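Local coordinates for protein TetR family transcriptional regulator (Rhodococcus erythropolis, PDB 4ZA6) that probably binds operator DNA as a TetR-family repressor and controls expression of the quorum-sensing signal lactonase gene qsdA, at residues 21-26 and 99-104; 80-85 and 122-127. One frame throughout, in Å; residues are numbered along the deposited sequence.

The two contacts sit on opposite sides of the chain's centre, about 26 Å apart between their own centres and about 13 Å at their nearest atoms, with no touch. Interaction 1 is a watery surface seam about 17 Å from the chain's centre, where the N-terminal DNA-binding part meets the regulatory part; interaction 2 is a buried helix pair within the regulatory part, about 10 Å from that centre. Their segments alternate along the sequence: helix 74-90 of interaction 2 leads into helix 93-101 of interaction 1, and helix 103-111 into helix 115-133. In TetR relatives, ligand-driven shifts of regulatory helices reach the DNA-binding domain; interaction 1 lies at the corresponding boundary and may take part here.

Interaction 1 of 2, residues 21-26 and 99-104; sequences EEPLDM and TKREPM
P23 lies over one face of the R101 guanidinium where the loop between helices 4-19 and 26-33 of the TetR-type N-terminal DNA-binding domain meets the break between helices 93-101 and 103-111. The van der Waals part is small: P23 CB rests 3.5 Å from R101 NE, and the two side chains cross at about a right angle. R101 reaches the loop with CG anti to its own backbone N (chi1 -170°), then bends at chi3 (50°), which lays the guanidinium against the proline.

No direct hydrogen bond joins the segments; water does the polar work. One water accepts from R101 NH2 at 2.5 Å and donates weakly to E22 O. A second takes the L24 N-H and donates to E102 OE2 at 2.7 Å. Among the charges, E102 OE2 lies at the guanidinium edge, in its plane, and forms a salt bridge with R101, while E102 OE1 pairs with R47 of helix 47-69. E22 turns its carboxylate to R32. Putting an alanine at R101 would probably leave P23 without its flat cover and E102 OE2 without its charged neighbour. In the salt bridge, R101 NE stands 3.6 Å from E102 OE2.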
loop_
_atom_site.group_PDB
_atom_site.type_symbol
_atom_site.label_atom_id
_atom_site.label_comp_id
_atom_site.label_asym_id
_atom_site.label_seq_id
_atom_site.Cartn_x
_atom_site.Cartn_y
_atom_site.Cartn_z
ATOM N N GLU A 21 15.479 8.541 2.279
ATOM C CA GLU A 21 16.132 7.368 1.687
ATOM C C GLU A 21 17.233 6.805 2.570
ATOM O O GLU A 21 18.243 6.293 2.091
ATOM C CB GLU A 21 16.593 7.606 0.240
ATOM C CG GLU A 21 15.510 8.125 -0.683
ATOM C CD GLU A 21 15.927 8.336 -2.124
ATOM O OE1 GLU A 21 17.010 7.847 -2.525
ATOM O OE2 GLU A 21 15.159 8.996 -2.858
ATOM N N GLU A 22 17.024 6.893 3.869
ATOM C CA GLU A 22 17.966 6.396 4.857
ATOM C C GLU A 22 17.413 5.078 5.356
ATOM O O GLU A 22 16.202 4.994 5.580
ATOM C CB GLU A 22 18.070 7.373 6.043
ATOM C CG GLU A 22 18.563 8.763 5.679
ATOM C CD GLU A 22 18.510 9.817 6.769
ATOM O OE1 GLU A 22 18.436 9.456 7.968
ATOM O OE2 GLU A 22 18.592 11.016 6.418
ATOM N N PRO A 23 18.247 4.035 5.565
ATOM C CA PRO A 23 17.709 2.787 6.124
ATOM C C PRO A 23 17.169 3.010 7.539
ATOM O O PRO A 23 17.600 3.940 8.221
ATOM C CB PRO A 23 18.918 1.844 6.110
ATOM C CG PRO A 23 20.115 2.750 6.164
ATOM C CD PRO A 23 19.711 3.958 5.366
ATOM N N LEU A 24 16.209 2.185 7.973
ATOM C CA LEU A 24 15.594 2.326 9.299
ATOM C C LEU A 24 16.461 1.750 10.421
ATOM O O LEU A 24 16.195 0.656 10.925
ATOM C CB LEU A 24 14.188 1.713 9.322
ATOM C CG LEU A 24 13.154 2.437 10.154
ATOM C CD1 LEU A 24 12.655 3.673 9.410
ATOM C CD2 LEU A 24 11.967 1.526 10.435
ATOM N N ASP A 25 17.457 2.519 10.850
ATOM C CA ASP A 25 18.389 2.143 11.905
ATOM C C ASP A 25 17.735 2.424 13.246
ATOM O O ASP A 25 17.550 3.585 13.599
ATOM C CB ASP A 25 19.689 2.952 11.750
ATOM C CG ASP A 25 20.849 2.488 12.611
ATOM O OD1 ASP A 25 20.648 2.301 13.829
ATOM O OD2 ASP A 25 21.968 2.361 12.075
ATOM N N MET A 26 17.358 1.352 13.975
ATOM C CA MET A 26 16.669 1.411 15.270
ATOM C C MET A 26 17.461 2.110 16.360
ATOM O O MET A 26 16.863 2.782 17.206
ATOM C CB MET A 26 16.139 0.036 15.710
ATOM C CG MET A 26 15.083 -0.546 14.791
ATOM S SD MET A 26 13.632 0.521 14.461
ATOM C CE MET A 26 12.438 -0.221 15.527
ATOM N N THR A 99 13.586 -0.680 -1.870
ATOM C CA THR A 99 13.528 -1.968 -2.578
ATOM C C THR A 99 14.865 -2.442 -3.102
ATOM O O THR A 99 15.091 -3.645 -3.176
ATOM C CB THR A 99 12.384 -2.041 -3.600
ATOM O OG1 THR A 99 12.586 -1.084 -4.644
ATOM C CG2 THR A 99 11.025 -1.854 -2.959
ATOM N N LYS A 100 15.756 -1.500 -3.449
ATOM C CA LYS A 100 17.104 -1.804 -3.940
ATOM C C LYS A 100 17.976 -2.324 -2.816
ATOM O O LYS A 100 18.729 -3.270 -3.017
ATOM C CB LYS A 100 17.742 -0.575 -4.600
ATOM C CG LYS A 100 17.370 -0.425 -6.063
ATOM C CD LYS A 100 17.849 0.915 -6.627
ATOM C CE LYS A 100 17.401 1.133 -8.057
ATOM N NZ LYS A 100 17.917 2.413 -8.611
ATOM N N ARG A 101 17.836 -1.739 -1.624
ATOM C CA ARG A 101 18.629 -2.118 -0.462
ATOM C C ARG A 101 18.110 -3.352 0.285
ATOM O O ARG A 101 18.917 -4.159 0.721
ATOM C CB ARG A 101 18.749 -0.904 0.478
ATOM C CG ARG A 101 19.734 -1.047 1.635
ATOM C CD ARG A 101 19.680 0.149 2.578
ATOM N NE ARG A 101 18.308 0.463 2.984
ATOM C CZ ARG A 101 17.632 1.534 2.583
ATOM N NH1 ARG A 101 18.202 2.431 1.793
ATOM N NH2 ARG A 101 16.391 1.725 2.984
ATOM N N GLU A 102 16.768 -3.481 0.459
ATOM C CA GLU A 102 16.151 -4.541 1.254
ATOM C C GLU A 102 15.017 -5.224 0.498
ATOM O O GLU A 102 13.881 -5.157 0.959
ATOM C CB GLU A 102 15.606 -3.928 2.562
ATOM C CG GLU A 102 16.645 -3.162 3.360
ATOM C CD GLU A 102 16.135 -2.677 4.691
ATOM O OE1 GLU A 102 15.932 -3.527 5.589
ATOM O OE2 GLU A 102 15.927 -1.452 4.835
ATOM N N PRO A 103 15.268 -5.914 -0.633
ATOM C CA PRO A 103 14.149 -6.508 -1.376
ATOM C C PRO A 103 13.351 -7.569 -0.622
ATOM O O PRO A 103 12.125 -7.531 -0.683
ATOM C CB PRO A 103 14.811 -7.017 -2.656
ATOM C CG PRO A 103 16.239 -7.272 -2.249
ATOM C CD PRO A 103 16.548 -6.136 -1.346
ATOM N N MET A 104 14.020 -8.464 0.111
ATOM C CA MET A 104 13.376 -9.545 0.867
ATOM C C MET A 104 12.494 -9.027 2.000
ATOM O O MET A 104 11.418 -9.580 2.233
ATOM C CB MET A 104 14.416 -10.547 1.401
ATOM C CG MET A 104 15.119 -11.335 0.298
ATOM S SD MET A 104 16.200 -12.647 0.943
ATOM C CE MET A 104 14.959 -13.858 1.483
HETATM O O HOH W 1 15.151 3.842 2.765
HETATM O O HOH W 2 14.664 0.516 6.240
#

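Interaction 2 of 2, residues 80-85 and 122-127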
loop_
_atom_site.group_PDB
_atom_site.type_symbol
_atom_site.label_atom_id
_atom_site.label_comp_id
_atom_site.label_asym_id
_atom_site.label_seq_id
_atom_site.Cartn_x
_atom_site.Cartn_y
_atom_site.Cartn_z
ATOM N N ASP A 80 -9.740 3.551 -12.296
ATOM C CA ASP A 80 -8.938 4.769 -12.287
ATOM C C ASP A 80 -8.136 4.934 -10.987
ATOM O O ASP A 80 -6.961 5.296 -11.042
ATOM C CB ASP A 80 -9.816 5.995 -12.537
ATOM C CG ASP A 80 -9.033 7.246 -12.871
ATOM O OD1 ASP A 80 -7.878 7.123 -13.343
ATOM O OD2 ASP A 80 -9.595 8.329 -12.753
ATOM N N VAL A 81 -8.767 4.699 -9.828
ATOM C CA VAL A 81 -8.087 4.815 -8.514
ATOM C C VAL A 81 -6.882 3.858 -8.491
ATOM O O VAL A 81 -5.779 4.293 -8.169
ATOM C CB VAL A 81 -9.052 4.517 -7.332
ATOM C CG1 VAL A 81 -8.294 4.299 -6.024
ATOM C CG2 VAL A 81 -10.095 5.627 -7.177
ATOM N N PHE A 82 -7.090 2.577 -8.875
ATOM C CA PHE A 82 -6.025 1.553 -8.868
ATOM C C PHE A 82 -4.894 1.842 -9.805
ATOM O O PHE A 82 -3.746 1.610 -9.437
ATOM C CB PHE A 82 -6.584 0.136 -9.099
ATOM C CG PHE A 82 -6.971 -0.502 -7.792
ATOM C CD1 PHE A 82 -6.052 -1.261 -7.071
ATOM C CD2 PHE A 82 -8.232 -0.295 -7.248
ATOM C CE1 PHE A 82 -6.390 -1.809 -5.838
ATOM C CE2 PHE A 82 -8.560 -0.823 -5.997
ATOM C CZ PHE A 82 -7.638 -1.581 -5.308
ATOM N N GLY A 83 -5.216 2.325 -11.006
ATOM C CA GLY A 83 -4.214 2.709 -11.989
ATOM C C GLY A 83 -3.340 3.824 -11.442
ATOM O O GLY A 83 -2.112 3.743 -11.514
ATOM N N ARG A 84 -3.980 4.856 -10.835
ATOM C CA ARG A 84 -3.316 6.007 -10.214
ATOM C C ARG A 84 -2.402 5.580 -9.071
ATOM O O ARG A 84 -1.242 6.023 -9.020
ATOM C CB ARG A 84 -4.344 7.020 -9.702
ATOM C CG ARG A 84 -4.921 7.905 -10.788
ATOM C CD ARG A 84 -6.025 8.794 -10.252
ATOM N NE ARG A 84 -6.635 9.561 -11.337
ATOM C CZ ARG A 84 -6.205 10.747 -11.740
ATOM N NH1 ARG A 84 -5.161 11.318 -11.150
ATOM N NH2 ARG A 84 -6.810 11.371 -12.740
ATOM N N VAL A 85 -2.928 4.749 -8.135
ATOM C CA VAL A 85 -2.174 4.249 -6.986
ATOM C C VAL A 85 -0.944 3.457 -7.505
ATOM O O VAL A 85 0.175 3.741 -7.101
ATOM C CB VAL A 85 -3.058 3.390 -6.031
ATOM C CG1 VAL A 85 -2.202 2.644 -5.000
ATOM C CG2 VAL A 85 -4.090 4.248 -5.317
ATOM N N SER A 122 -8.735 -2.657 3.398
ATOM C CA SER A 122 -9.777 -1.883 4.099
ATOM C C SER A 122 -10.144 -0.594 3.355
ATOM O O SER A 122 -11.315 -0.229 3.335
ATOM C CB SER A 122 -9.383 -1.612 5.552
ATOM O OG SER A 122 -8.294 -0.711 5.604
ATOM N N ILE A 123 -9.171 0.084 2.722
ATOM C CA ILE A 123 -9.488 1.269 1.901
ATOM C C ILE A 123 -10.200 0.804 0.635
ATOM O O ILE A 123 -11.195 1.426 0.248
ATOM C CB ILE A 123 -8.248 2.144 1.575
ATOM C CG1 ILE A 123 -7.620 2.729 2.874
ATOM C CG2 ILE A 123 -8.636 3.274 0.589
ATOM C CD1 ILE A 123 -6.261 3.393 2.683
ATOM N N THR A 124 -9.748 -0.328 0.013
ATOM C CA THR A 124 -10.457 -0.854 -1.170
ATOM C C THR A 124 -11.928 -1.201 -0.827
ATOM O O THR A 124 -12.821 -0.836 -1.575
ATOM C CB THR A 124 -9.721 -2.026 -1.839
ATOM O OG1 THR A 124 -8.381 -1.625 -2.133
ATOM C CG2 THR A 124 -10.427 -2.496 -3.136
ATOM N N ALA A 125 -12.154 -1.873 0.328
ATOM C CA ALA A 125 -13.472 -2.252 0.847
ATOM C C ALA A 125 -14.385 -1.003 0.982
ATOM O O ALA A 125 -15.557 -1.054 0.640
ATOM C CB ALA A 125 -13.309 -2.938 2.210
ATOM N N GLU A 126 -13.826 0.100 1.468
ATOM C CA GLU A 126 -14.505 1.393 1.647
ATOM C C GLU A 126 -14.917 1.976 0.269
ATOM O O GLU A 126 -16.050 2.459 0.110
ATOM C CB GLU A 126 -13.581 2.341 2.421
ATOM C CG GLU A 126 -14.143 3.733 2.653
ATOM C CD GLU A 126 -13.087 4.781 2.934
ATOM O OE1 GLU A 126 -12.031 4.443 3.520
ATOM O OE2 GLU A 126 -13.334 5.957 2.590
ATOM N N ILE A 127 -14.007 1.914 -0.712
ATOM C CA ILE A 127 -14.241 2.360 -2.095
ATOM C C ILE A 127 -15.405 1.539 -2.692
ATOM O O ILE A 127 -16.324 2.108 -3.289
ATOM C CB ILE A 127 -12.958 2.257 -2.966
ATOM C CG1 ILE A 127 -11.939 3.348 -2.589
ATOM C CG2 ILE A 127 -13.299 2.350 -4.465
ATOM C CD1 ILE A 127 -10.454 2.944 -2.818
#
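F82 and T124 meet inside the all-helical C-terminal domain of the TetR fold, where helix 74-90 packs against helix 115-133. F82 gives up the most surface here: its ring reaches across with the CZ end leading, and T124 meets that rim at about a right angle. The hydroxyl sits at the ring edge, near its plane, with T124 OG1 3.3 Å from F82 CZ. The methyl adds to the same touch, T124 CG2 lying 3.8 Å from F82 CE2, so both branches of the threonine meet the end of the ring. The buried hydroxyl is satisfied within its own helix by a hydrogen bond to the carbonyl of S120; OG1 beside the backbone N (chi1 -54°) suits that bond and sends CG2 anti to the N. Y63 of helix 47-69 and L150 and V151 of helix 143-158 also touch T124, placing the contact among four helices.

I127, next in buried surface, carries a second, purely apolar touch about one turn further along its helix. It and V81 point toward each other and meet tip to tip, with I127 CD1 4.1 Å from V81 CG1.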